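Side-chain contacts in transferrin (Manduca sexta, PDB 6WB6), which binds a single ferric ion together with a carbonate anion and transports iron in an insect: residues S468-P473 with D655-C660; R481-D486 with G493-G498; P288-V293 with N324-P329; Y5-P10 with K310-S315. One frame throughout, in Å; residues are numbered along the deposited sequence.

Contact 1: residues S468-P473 with D655-C660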
loop_
_atom_site.group_PDB
_atom_site.type_symbol
_atom_site.label_atom_id
_atom_site.label_comp_id
_atom_site.label_asym_id
_atom_site.label_seq_id
_atom_site.Cartn_x
_atom_site.Cartn_y
_atom_site.Cartn_z
ATOM N N SER A 468 -4.617 -14.737 23.485
ATOM C CA SER A 468 -3.961 -16.045 23.432
ATOM C C SER A 468 -3.897 -16.709 24.805
ATOM O O SER A 468 -3.846 -17.945 24.901
ATOM C CB SER A 468 -2.542 -15.904 22.868
ATOM O OG SER A 468 -2.476 -14.926 21.834
ATOM N N GLY A 469 -3.916 -15.916 25.862
ATOM C CA GLY A 469 -3.729 -16.448 27.189
ATOM C C GLY A 469 -5.020 -16.977 27.760
ATOM O O GLY A 469 -5.046 -18.013 28.422
ATOM N N LEU A 470 -6.116 -16.276 27.483
ATOM C CA LEU A 470 -7.395 -16.576 28.119
ATOM C C LEU A 470 -8.428 -16.985 27.079
ATOM O O LEU A 470 -8.865 -18.136 27.080
ATOM C CB LEU A 470 -7.866 -15.365 28.926
ATOM C CG LEU A 470 -9.148 -15.519 29.751
ATOM C CD1 LEU A 470 -10.366 -15.252 28.894
ATOM C CD2 LEU A 470 -9.222 -16.894 30.407
ATOM N N HIS A 471 -8.813 -16.079 26.181
ATOM C CA HIS A 471 -9.883 -16.344 25.229
ATOM C C HIS A 471 -9.658 -17.654 24.490
ATOM O O HIS A 471 -10.494 -18.561 24.540
ATOM C CB HIS A 471 -9.989 -15.190 24.233
ATOM C CG HIS A 471 -10.552 -13.934 24.810
ATOM N ND1 HIS A 471 -11.651 -13.300 24.272
ATOM C CD2 HIS A 471 -10.163 -13.185 25.867
ATOM C CE1 HIS A 471 -11.917 -12.215 24.975
ATOM N NE2 HIS A 471 -11.029 -12.121 25.948
ATOM N N ALA A 472 -8.526 -17.767 23.790
ATOM C CA ALA A 472 -8.372 -18.872 22.852
ATOM C C ALA A 472 -8.385 -20.224 23.546
ATOM O O ALA A 472 -9.099 -21.125 23.069
ATOM C CB ALA A 472 -7.103 -18.660 22.018
ATOM N N PRO A 473 -7.633 -20.452 24.633
ATOM C CA PRO A 473 -7.753 -21.745 25.340
ATOM C C PRO A 473 -9.130 -21.978 25.946
ATOM O O PRO A 473 -9.627 -23.113 25.943
ATOM C CB PRO A 473 -6.673 -21.655 26.425
ATOM C CG PRO A 473 -5.779 -20.489 26.017
ATOM C CD PRO A 473 -6.639 -19.564 25.266
ATOM N N ASP A 655 -18.827 -14.684 21.750
ATOM C CA ASP A 655 -20.102 -15.129 22.304
ATOM C C ASP A 655 -19.878 -16.081 23.466
ATOM O O ASP A 655 -20.521 -15.956 24.517
ATOM C CB ASP A 655 -20.974 -15.788 21.225
ATOM C CG ASP A 655 -21.839 -14.780 20.462
ATOM O OD1 ASP A 655 -22.009 -13.638 20.923
ATOM O OD2 ASP A 655 -22.354 -15.127 19.385
ATOM N N VAL A 656 -18.946 -17.020 23.312
ATOM C CA VAL A 656 -18.640 -17.937 24.409
ATOM C C VAL A 656 -18.128 -17.163 25.622
ATOM O O VAL A 656 -18.439 -17.496 26.771
ATOM C CB VAL A 656 -17.624 -18.995 23.942
ATOM C CG1 VAL A 656 -17.263 -19.925 25.090
ATOM C CG2 VAL A 656 -18.160 -19.787 22.758
ATOM N N ILE A 657 -17.320 -16.130 25.382
ATOM C CA ILE A 657 -16.720 -15.374 26.476
ATOM C C ILE A 657 -17.736 -14.448 27.120
ATOM O O ILE A 657 -17.678 -14.202 28.329
ATOM C CB ILE A 657 -15.497 -14.610 25.937
ATOM C CG1 ILE A 657 -14.431 -15.615 25.470
ATOM C CG2 ILE A 657 -14.943 -13.618 26.983
ATOM C CD1 ILE A 657 -13.843 -16.431 26.578
ATOM N N SER A 658 -18.670 -13.914 26.337
ATOM C CA SER A 658 -19.770 -13.158 26.918
ATOM C C SER A 658 -20.670 -14.066 27.738
ATOM O O SER A 658 -21.176 -13.661 28.793
ATOM C CB SER A 658 -20.565 -12.458 25.821
ATOM O OG SER A 658 -19.971 -11.216 25.496
ATOM N N SER A 659 -20.871 -15.301 27.277
ATOM C CA SER A 659 -21.624 -16.267 28.068
ATOM C C SER A 659 -20.992 -16.461 29.442
ATOM O O SER A 659 -21.663 -16.314 30.471
ATOM C CB SER A 659 -21.717 -17.598 27.328
ATOM O OG SER A 659 -22.817 -17.587 26.434
ATOM N N CYS A 660 -19.701 -16.799 29.476
ATOM C CA CYS A 660 -18.960 -16.887 30.728
ATOM C C CYS A 660 -18.949 -15.576 31.506
ATOM O O CYS A 660 -18.426 -15.550 32.626
ATOM C CB CYS A 660 -17.512 -17.298 30.461
ATOM S SG CYS A 660 -17.320 -18.753 29.424
#
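Leu470 and His471 of helix 467-479 meet one side chain of the C-terminal helix 644-659, that of Ile657. Leu470 comes first. Its CG is anti to the backbone N (chi1 -176°), and CD1 ends 4.3 Å from Ile657 CD1. This is a light touch between two methyl groups. The same leucine also packs on Tyr464 and Leu502.

His471 takes the larger share. The His471 and Ile657 side chains cross at about a right angle. ND1 is 3.8 Å from Ile657 CG1, and CE1 is 3.9 Å from Ile657 CG2, so the two branches of the isoleucine meet neighbouring ring atoms, CG1 coming to the ring obliquely. Ile657 CD1 lies nearer the backbone of the histidine, 4.2 Å from His471 CA. The helix carrying Leu470 and His471 has a wider pi-type turn at 468-471. Nearby, Val656 packs on Phe475 and Ile478 of that helix, and Cys660 is joined to Cys488 by a disulfide.

The last helix is thus laid against helix 467-479 in the second transferrin-like half. Between these two segments the contact is van der Waals in kind, and Ile657 offers ND1 of His471 carbon atoms and no polar partner.

Contact 2: residues R481-D486 with G493-G498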
loop_
_atom_site.group_PDB
_atom_site.type_symbol
_atom_site.label_atom_id
_atom_site.label_comp_id
_atom_site.label_asym_id
_atom_site.label_seq_id
_atom_site.Cartn_x
_atom_site.Cartn_y
_atom_site.Cartn_z
ATOM N N ARG A 481 -16.207 -29.048 23.979
ATOM C CA ARG A 481 -16.978 -29.548 25.115
ATOM C C ARG A 481 -16.107 -30.251 26.154
ATOM O O ARG A 481 -16.625 -30.975 27.009
ATOM C CB ARG A 481 -18.112 -30.467 24.645
ATOM C CG ARG A 481 -19.441 -29.740 24.443
ATOM C CD ARG A 481 -20.233 -30.333 23.275
ATOM N NE ARG A 481 -21.635 -29.917 23.280
ATOM N N ALA A 482 -14.792 -30.015 26.144
ATOM C CA ALA A 482 -13.943 -30.571 27.193
ATOM C C ALA A 482 -14.200 -29.934 28.551
ATOM O O ALA A 482 -13.754 -30.480 29.566
ATOM C CB ALA A 482 -12.471 -30.423 26.827
ATOM N N ILE A 483 -14.904 -28.804 28.599
ATOM C CA ILE A 483 -15.321 -28.210 29.860
ATOM C C ILE A 483 -16.676 -27.566 29.619
ATOM O O ILE A 483 -16.962 -27.073 28.528
ATOM C CB ILE A 483 -14.301 -27.176 30.425
ATOM C CG1 ILE A 483 -14.417 -25.822 29.702
ATOM C CG2 ILE A 483 -12.857 -27.715 30.348
ATOM C CD1 ILE A 483 -13.558 -24.706 30.293
ATOM N N GLN A 484 -17.508 -27.564 30.644
ATOM C CA GLN A 484 -18.784 -26.890 30.517
ATOM C C GLN A 484 -18.554 -25.390 30.372
ATOM O O GLN A 484 -17.478 -24.865 30.669
ATOM C CB GLN A 484 -19.671 -27.190 31.725
ATOM N N SER A 485 -19.590 -24.702 29.908
ATOM C CA SER A 485 -19.533 -23.269 29.679
ATOM C C SER A 485 -20.123 -22.467 30.830
ATOM O O SER A 485 -20.162 -21.235 30.753
ATOM C CB SER A 485 -20.252 -22.924 28.373
ATOM O OG SER A 485 -21.191 -23.923 28.021
ATOM N N ASP A 486 -20.601 -23.130 31.877
ATOM C CA ASP A 486 -20.884 -22.469 33.139
ATOM C C ASP A 486 -19.604 -22.472 33.966
ATOM O O ASP A 486 -18.840 -23.443 33.937
ATOM C CB ASP A 486 -22.013 -23.179 33.887
ATOM N N GLY A 493 -9.729 -24.229 35.198
ATOM C CA GLY A 493 -8.887 -24.703 36.282
ATOM C C GLY A 493 -9.098 -26.175 36.553
ATOM O O GLY A 493 -8.146 -26.909 36.825
ATOM N N GLU A 494 -10.347 -26.637 36.438
ATOM C CA GLU A 494 -10.621 -28.044 36.684
ATOM C C GLU A 494 -10.122 -28.930 35.547
ATOM O O GLU A 494 -9.846 -30.107 35.782
ATOM C CB GLU A 494 -12.118 -28.264 36.921
ATOM C CG GLU A 494 -12.703 -27.448 38.086
ATOM C CD GLU A 494 -12.153 -27.836 39.468
ATOM O OE1 GLU A 494 -11.314 -28.757 39.550
ATOM O OE2 GLU A 494 -12.570 -27.213 40.479
ATOM N N PHE A 495 -9.980 -28.407 34.329
ATOM C CA PHE A 495 -9.342 -29.215 33.289
ATOM C C PHE A 495 -7.842 -29.355 33.544
ATOM O O PHE A 495 -7.307 -30.468 33.569
ATOM C CB PHE A 495 -9.589 -28.622 31.909
ATOM C CG PHE A 495 -8.935 -29.406 30.809
ATOM C CD1 PHE A 495 -7.599 -29.207 30.494
ATOM C CD2 PHE A 495 -9.648 -30.354 30.101
ATOM C CE1 PHE A 495 -6.977 -29.947 29.475
ATOM C CE2 PHE A 495 -9.035 -31.080 29.082
ATOM C CZ PHE A 495 -7.683 -30.869 28.782
ATOM N N PHE A 496 -7.139 -28.236 33.731
ATOM C CA PHE A 496 -5.725 -28.284 34.107
ATOM C C PHE A 496 -5.628 -28.408 35.625
ATOM O O PHE A 496 -5.096 -27.548 36.324
ATOM C CB PHE A 496 -4.992 -27.053 33.589
ATOM C CG PHE A 496 -4.943 -26.977 32.098
ATOM C CD1 PHE A 496 -4.088 -27.796 31.382
ATOM C CD2 PHE A 496 -5.751 -26.102 31.412
ATOM C CE1 PHE A 496 -4.034 -27.742 30.011
ATOM C CE2 PHE A 496 -5.700 -26.047 30.032
ATOM C CZ PHE A 496 -4.834 -26.876 29.337
ATOM N N SER A 497 -6.151 -29.534 36.116
ATOM C CA SER A 497 -6.319 -29.762 37.547
ATOM C C SER A 497 -4.996 -29.801 38.304
ATOM O O SER A 497 -5.009 -29.705 39.534
ATOM C CB SER A 497 -7.087 -31.073 37.778
ATOM O OG SER A 497 -6.366 -32.192 37.292
ATOM N N GLY A 498 -3.868 -29.938 37.605
ATOM C CA GLY A 498 -2.558 -29.805 38.223
ATOM C C GLY A 498 -2.178 -28.379 38.552
ATOM O O GLY A 498 -1.147 -28.158 39.191
#
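Apolar contacts join Ala482 and Ile483 to the side chain of Phe495. The closest is between Ile483 CG2 and Phe495 CB, at 3.7 Å. The same methyl lies 4.2 Å from Phe495 CD2, so it sits at the root of the aromatic side chain and approaches the ring obliquely. The two side chains cross at about a right angle. Ile483 holds CG1 between its backbone N and carbonyl carbon (chi1 78°), which leaves CG2 as the branch that meets Phe495. Ala482 touches further out along the ring, with CB 4.2 Å from Phe495 CE2.

Arg481, with positive phi, is the C-prime residue of a Schellman motif. Ala482 N bonds to Leu477 O and Arg481 N to Ile478 O. This motif closes helix 467-479 and turns the chain into the loop that leads to helix 488-495. The contact therefore joins the start of the loop between helices 467-479 and 488-495 to the last turn of the second, in the second transferrin-like half.

A polar atom also borders the ring. Ala482 O lies at the edge of Phe495, near its plane, 4.1 Å from CD2.

Between aromatic rings, Phe495 and the next residue meet edge to face. Phe495 CD1 stands 3.5 Å above the plane of the Phe496 ring, over its centre. Phe496 itself is the centre of an inverse gamma turn, and its side chain packs on Leu454 and Val541.

Contact 3: residues P288-V293 with N324-P329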
loop_
_atom_site.group_PDB
_atom_site.type_symbol
_atom_site.label_atom_id
_atom_site.label_comp_id
_atom_site.label_asym_id
_atom_site.label_seq_id
_atom_site.Cartn_x
_atom_site.Cartn_y
_atom_site.Cartn_z
ATOM N N PRO A 288 25.106 27.907 -7.401
ATOM C CA PRO A 288 26.088 27.039 -6.716
ATOM C C PRO A 288 25.519 25.686 -6.320
ATOM O O PRO A 288 26.202 24.659 -6.430
ATOM C CB PRO A 288 26.498 27.856 -5.487
ATOM C CG PRO A 288 25.901 29.224 -5.672
ATOM C CD PRO A 288 24.742 29.085 -6.602
ATOM N N LEU A 289 24.272 25.661 -5.843
ATOM C CA LEU A 289 23.634 24.394 -5.516
ATOM C C LEU A 289 23.523 23.495 -6.742
ATOM O O LEU A 289 23.765 22.286 -6.659
ATOM C CB LEU A 289 22.246 24.654 -4.926
ATOM C CG LEU A 289 21.479 23.422 -4.473
ATOM C CD1 LEU A 289 22.276 22.644 -3.452
ATOM C CD2 LEU A 289 20.109 23.817 -3.933
ATOM N N ARG A 290 23.112 24.058 -7.877
ATOM C CA ARG A 290 22.878 23.240 -9.067
ATOM C C ARG A 290 24.161 22.554 -9.516
ATOM O O ARG A 290 24.147 21.406 -9.994
ATOM C CB ARG A 290 22.335 24.108 -10.194
ATOM C CG ARG A 290 20.912 24.625 -9.989
ATOM C CD ARG A 290 20.587 25.745 -10.988
ATOM N NE ARG A 290 19.210 25.691 -11.469
ATOM C CZ ARG A 290 18.590 26.691 -12.088
ATOM N NH1 ARG A 290 19.218 27.841 -12.293
ATOM N NH2 ARG A 290 17.331 26.544 -12.493
ATOM N N GLU A 291 25.279 23.257 -9.361
ATOM C CA GLU A 291 26.591 22.714 -9.675
ATOM C C GLU A 291 26.963 21.604 -8.704
ATOM O O GLU A 291 27.591 20.611 -9.093
ATOM C CB GLU A 291 27.593 23.881 -9.649
ATOM C CG GLU A 291 29.095 23.570 -9.621
ATOM C CD GLU A 291 29.870 24.607 -8.750
ATOM O OE1 GLU A 291 29.351 25.011 -7.674
ATOM O OE2 GLU A 291 30.975 25.029 -9.138
ATOM N N LYS A 292 26.592 21.760 -7.436
ATOM C CA LYS A 292 26.851 20.720 -6.449
ATOM C C LYS A 292 26.067 19.445 -6.752
ATOM O O LYS A 292 26.626 18.345 -6.760
ATOM C CB LYS A 292 26.501 21.229 -5.056
ATOM C CG LYS A 292 26.727 20.198 -3.986
ATOM C CD LYS A 292 28.181 20.081 -3.596
ATOM C CE LYS A 292 28.321 19.029 -2.533
ATOM N NZ LYS A 292 29.710 18.762 -2.179
ATOM N N VAL A 293 24.758 19.562 -6.947
ATOM C CA VAL A 293 23.950 18.383 -7.252
ATOM C C VAL A 293 24.440 17.712 -8.534
ATOM O O VAL A 293 24.607 16.488 -8.590
ATOM C CB VAL A 293 22.464 18.770 -7.338
ATOM C CG1 VAL A 293 21.624 17.556 -7.716
ATOM C CG2 VAL A 293 22.019 19.314 -6.000
ATOM N N ASN A 324 16.596 24.169 -15.240
ATOM C CA ASN A 324 15.458 24.677 -15.978
ATOM C C ASN A 324 15.302 26.154 -15.682
ATOM O O ASN A 324 16.029 26.739 -14.880
ATOM C CB ASN A 324 14.184 23.906 -15.621
ATOM C CG ASN A 324 14.112 23.561 -14.146
ATOM O OD1 ASN A 324 15.086 23.070 -13.580
ATOM N ND2 ASN A 324 12.962 23.814 -13.517
ATOM N N ILE A 325 14.342 26.757 -16.355
ATOM C CA ILE A 325 13.890 28.092 -15.996
ATOM C C ILE A 325 13.033 27.862 -14.755
ATOM O O ILE A 325 11.927 27.317 -14.869
ATOM C CB ILE A 325 13.144 28.765 -17.163
ATOM C CG1 ILE A 325 14.061 28.827 -18.400
ATOM C CG2 ILE A 325 12.694 30.158 -16.779
ATOM C CD1 ILE A 325 13.363 29.224 -19.688
ATOM N N PRO A 326 13.528 28.193 -13.538
ATOM C CA PRO A 326 12.777 27.850 -12.323
ATOM C C PRO A 326 11.291 28.100 -12.502
ATOM O O PRO A 326 10.898 29.091 -13.124
ATOM C CB PRO A 326 13.388 28.773 -11.262
ATOM C CG PRO A 326 14.780 29.004 -11.732
ATOM C CD PRO A 326 14.707 29.026 -13.234
ATOM N N ILE A 327 10.460 27.212 -11.975
ATOM C CA ILE A 327 9.028 27.249 -12.264
ATOM C C ILE A 327 8.270 26.771 -11.044
ATOM O O ILE A 327 8.694 25.834 -10.363
ATOM C CB ILE A 327 8.692 26.380 -13.490
ATOM C CG1 ILE A 327 7.194 26.425 -13.802
ATOM C CG2 ILE A 327 9.153 24.946 -13.254
ATOM C CD1 ILE A 327 6.866 25.925 -15.194
ATOM N N LYS A 328 7.141 27.411 -10.773
ATOM C CA LYS A 328 6.284 26.935 -9.701
ATOM C C LYS A 328 5.846 25.504 -10.002
ATOM O O LYS A 328 5.788 25.104 -11.165
ATOM C CB LYS A 328 5.058 27.831 -9.549
ATOM C CG LYS A 328 5.371 29.285 -9.163
ATOM C CD LYS A 328 5.777 29.396 -7.694
ATOM C CE LYS A 328 4.608 29.130 -6.730
ATOM N NZ LYS A 328 4.949 28.056 -5.723
ATOM N N PRO A 329 5.539 24.710 -8.978
ATOM C CA PRO A 329 5.250 23.295 -9.246
ATOM C C PRO A 329 4.005 23.099 -10.084
ATOM O O PRO A 329 4.017 22.299 -11.030
ATOM C CB PRO A 329 5.119 22.679 -7.842
ATOM C CG PRO A 329 4.888 23.872 -6.921
ATOM C CD PRO A 329 5.597 25.008 -7.540
#
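Polar contact comes first: the guanidinium of Arg290 reaches from helix 286-300 to the backbone of Asn324 on strand 320-327. Arg290 NH2 lies 2.7 Å from Asn324 O. The carbonyl oxygen is placed obliquely to the guanidinium plane. The clear hydrogen bond of NH2 is with Phe75 O, on the neighbouring strand 72-79, and NE has a long, weak ion pair with Asp323. One arginine end is thus set among groups from two adjacent strands. The helix and strand backbones stand well apart here, with 10.2 Å between Arg290 CA and Asn324 CA, and the long side chain spans the interval. It bends at chi3 (143°) on the way.

The Asn324 amide is directed mainly elsewhere. ND2 bonds to Val74 O, while OD1 stays 4.3 Å from Arg290 NH2.

Van der Waals contact is made with Pro326. Its CG is 3.6 Å from Arg290 NH2 and its CD 3.7 Å from the same nitrogen. The proline ring and the arginine side chain cross at about a right angle, and CG comes to the guanidinium obliquely. Pro326 also packs on Val73.

The contact lies at the surface of the first transferrin-like half. It joins a helix to an edge strand, 320-327, of a four-stranded antiparallel sheet, next to strand 72-79, in a domain of the periplasmic-binding-protein-like fold of transferrins.

Contact 4: residues Y5-P10 with K310-S315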
loop_
_atom_site.group_PDB
_atom_site.type_symbol
_atom_site.label_atom_id
_atom_site.label_comp_id
_atom_site.label_asym_id
_atom_site.label_seq_id
_atom_site.Cartn_x
_atom_site.Cartn_y
_atom_site.Cartn_z
ATOM N N TYR A 5 23.012 24.909 2.409
ATOM C CA TYR A 5 21.849 24.409 1.687
ATOM C C TYR A 5 21.370 23.153 2.396
ATOM O O TYR A 5 22.083 22.146 2.451
ATOM C CB TYR A 5 22.166 24.110 0.230
ATOM C CG TYR A 5 22.500 25.313 -0.618
ATOM C CD1 TYR A 5 21.508 26.123 -1.152
ATOM C CD2 TYR A 5 23.803 25.605 -0.917
ATOM C CE1 TYR A 5 21.831 27.204 -1.964
ATOM C CE2 TYR A 5 24.147 26.681 -1.713
ATOM C CZ TYR A 5 23.157 27.472 -2.240
ATOM O OH TYR A 5 23.509 28.532 -3.037
ATOM N N LYS A 6 20.174 23.225 2.960
ATOM C CA LYS A 6 19.669 22.165 3.807
ATOM C C LYS A 6 18.880 21.209 2.931
ATOM O O LYS A 6 17.925 21.611 2.256
ATOM C CB LYS A 6 18.832 22.747 4.948
ATOM C CG LYS A 6 19.692 23.340 6.056
ATOM C CD LYS A 6 18.883 24.167 7.078
ATOM C CE LYS A 6 18.509 25.530 6.504
ATOM N NZ LYS A 6 19.664 26.299 5.887
ATOM N N LEU A 7 19.289 19.961 2.927
ATOM C CA LEU A 7 18.638 18.925 2.133
ATOM C C LEU A 7 17.806 18.075 3.071
ATOM O O LEU A 7 18.347 17.471 4.004
ATOM C CB LEU A 7 19.645 18.035 1.416
ATOM C CG LEU A 7 19.045 16.772 0.790
ATOM C CD1 LEU A 7 17.981 17.145 -0.227
ATOM C CD2 LEU A 7 20.136 15.945 0.116
ATOM N N CYS A 8 16.505 18.014 2.823
ATOM C CA CYS A 8 15.677 17.170 3.660
ATOM C C CYS A 8 15.785 15.743 3.163
ATOM O O CYS A 8 16.006 15.491 1.979
ATOM C CB CYS A 8 14.233 17.653 3.678
ATOM S SG CYS A 8 13.238 16.785 4.849
ATOM N N VAL A 9 15.680 14.808 4.095
ATOM C CA VAL A 9 15.996 13.413 3.819
ATOM C C VAL A 9 15.142 12.585 4.772
ATOM O O VAL A 9 15.120 12.857 5.982
ATOM C CB VAL A 9 17.503 13.148 3.988
ATOM C CG1 VAL A 9 17.964 13.534 5.380
ATOM C CG2 VAL A 9 17.827 11.716 3.732
ATOM N N PRO A 10 14.394 11.601 4.287
ATOM C CA PRO A 10 13.744 10.664 5.208
ATOM C C PRO A 10 14.728 10.176 6.259
ATOM O O PRO A 10 15.867 9.818 5.949
ATOM C CB PRO A 10 13.270 9.540 4.285
ATOM C CG PRO A 10 12.947 10.279 3.014
ATOM C CD PRO A 10 13.998 11.363 2.893
ATOM N N LYS A 310 18.286 7.082 -2.668
ATOM C CA LYS A 310 17.521 7.275 -1.443
ATOM C C LYS A 310 17.569 8.716 -0.943
ATOM O O LYS A 310 16.632 9.180 -0.283
ATOM C CB LYS A 310 18.053 6.326 -0.369
ATOM C CG LYS A 310 17.421 4.938 -0.379
ATOM C CD LYS A 310 17.812 4.119 -1.589
ATOM C CE LYS A 310 16.697 3.153 -1.995
ATOM N NZ LYS A 310 17.088 2.312 -3.168
ATOM N N VAL A 311 18.642 9.438 -1.234
ATOM C CA VAL A 311 18.827 10.794 -0.745
ATOM C C VAL A 311 18.618 11.807 -1.856
ATOM O O VAL A 311 17.794 12.707 -1.730
ATOM C CB VAL A 311 20.218 10.962 -0.084
ATOM C CG1 VAL A 311 20.391 12.361 0.396
ATOM C CG2 VAL A 311 20.369 9.997 1.060
ATOM N N LEU A 312 19.339 11.667 -2.964
ATOM C CA LEU A 312 19.229 12.660 -4.026
ATOM C C LEU A 312 18.034 12.428 -4.936
ATOM O O LEU A 312 17.650 13.351 -5.658
ATOM C CB LEU A 312 20.501 12.709 -4.870
ATOM C CG LEU A 312 21.658 13.565 -4.343
ATOM C CD1 LEU A 312 22.645 13.828 -5.484
ATOM C CD2 LEU A 312 21.216 14.882 -3.766
ATOM N N GLY A 313 17.400 11.261 -4.873
ATOM C CA GLY A 313 16.276 11.001 -5.749
ATOM C C GLY A 313 16.676 10.873 -7.200
ATOM O O GLY A 313 15.920 11.291 -8.076
ATOM N N LEU A 314 17.886 10.362 -7.471
ATOM C CA LEU A 314 18.294 9.985 -8.815
ATOM C C LEU A 314 17.981 8.507 -9.013
ATOM O O LEU A 314 17.502 7.832 -8.105
ATOM C CB LEU A 314 19.781 10.220 -9.035
ATOM C CG LEU A 314 20.298 11.603 -8.690
ATOM C CD1 LEU A 314 21.773 11.516 -8.411
ATOM C CD2 LEU A 314 19.997 12.560 -9.813
ATOM N N SER A 315 18.303 7.984 -10.195
ATOM C CA SER A 315 18.164 6.563 -10.471
ATOM C C SER A 315 19.240 6.177 -11.477
ATOM O O SER A 315 19.919 7.036 -12.039
ATOM C CB SER A 315 16.766 6.226 -11.003
ATOM O OG SER A 315 16.614 6.637 -12.354
HETATM O O HOH W 1 15.879 13.270 0.250
#
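Strand 5-10 passes the end of helix 306-311 with its nearest approach at Val9 and Val311, whose CA atoms are 6.0 Å apart. Leu7 and Val9, two residues apart on the strand, both point toward the helix end. Leu7 CD2 makes the tightest contact, 3.6 Å from Val311 CG1. The same methyl is 4.2 Å from Leu312 CD2, so it touches two successive residues. Leu7 reaches them with CG anti to the backbone N (chi1 169°). Val9 adds a methyl-to-methyl contact, its CG2 4.1 Å from Val311 CG2. The two branches of Val311 are thus shared out, CG1 to Leu7 and CG2 to Val9. Helix 14-21 joins in, with Met20 against Leu7 and Leu312, and Met14 against Val9.

A water links the two backbones. It donates to Cys8 O at 2.8 Å and to Val311 O at 2.8 Å, so the carbonyls of two buried residues each gain a donor.

Beyond the helix, Gly313 has positive phi and the chain turns away. Strand 5-10 pairs in parallel with strand 31-36, and helix 14-21 lies between them in sequence. Its packing against the strand residues fits a beta-alpha-beta unit, as found in the periplasmic-binding-protein-like fold of transferrins.

From the N terminus, strand 5-10 opens contact 4, which closes about 300 residues later at the end of helix 306-311. Contact 3 opens inside that loop, on helix 286-300, and closes after it, on strand 320-327, so the two cross. They also touch, where Tyr5 packs on Pro288 and Leu289. Together they tie the first strand, successive helices and a sheet edge within the first transferrin-like half. Contact 1 then opens on helix 467-479 and closes near the C terminus. The short loop of contact 2 is nested inside it, and Ser485 lies against Cys660. The two pairs sit on opposite sides of the chain's centre; contacts 1 and 3 have centres about 63 Å apart.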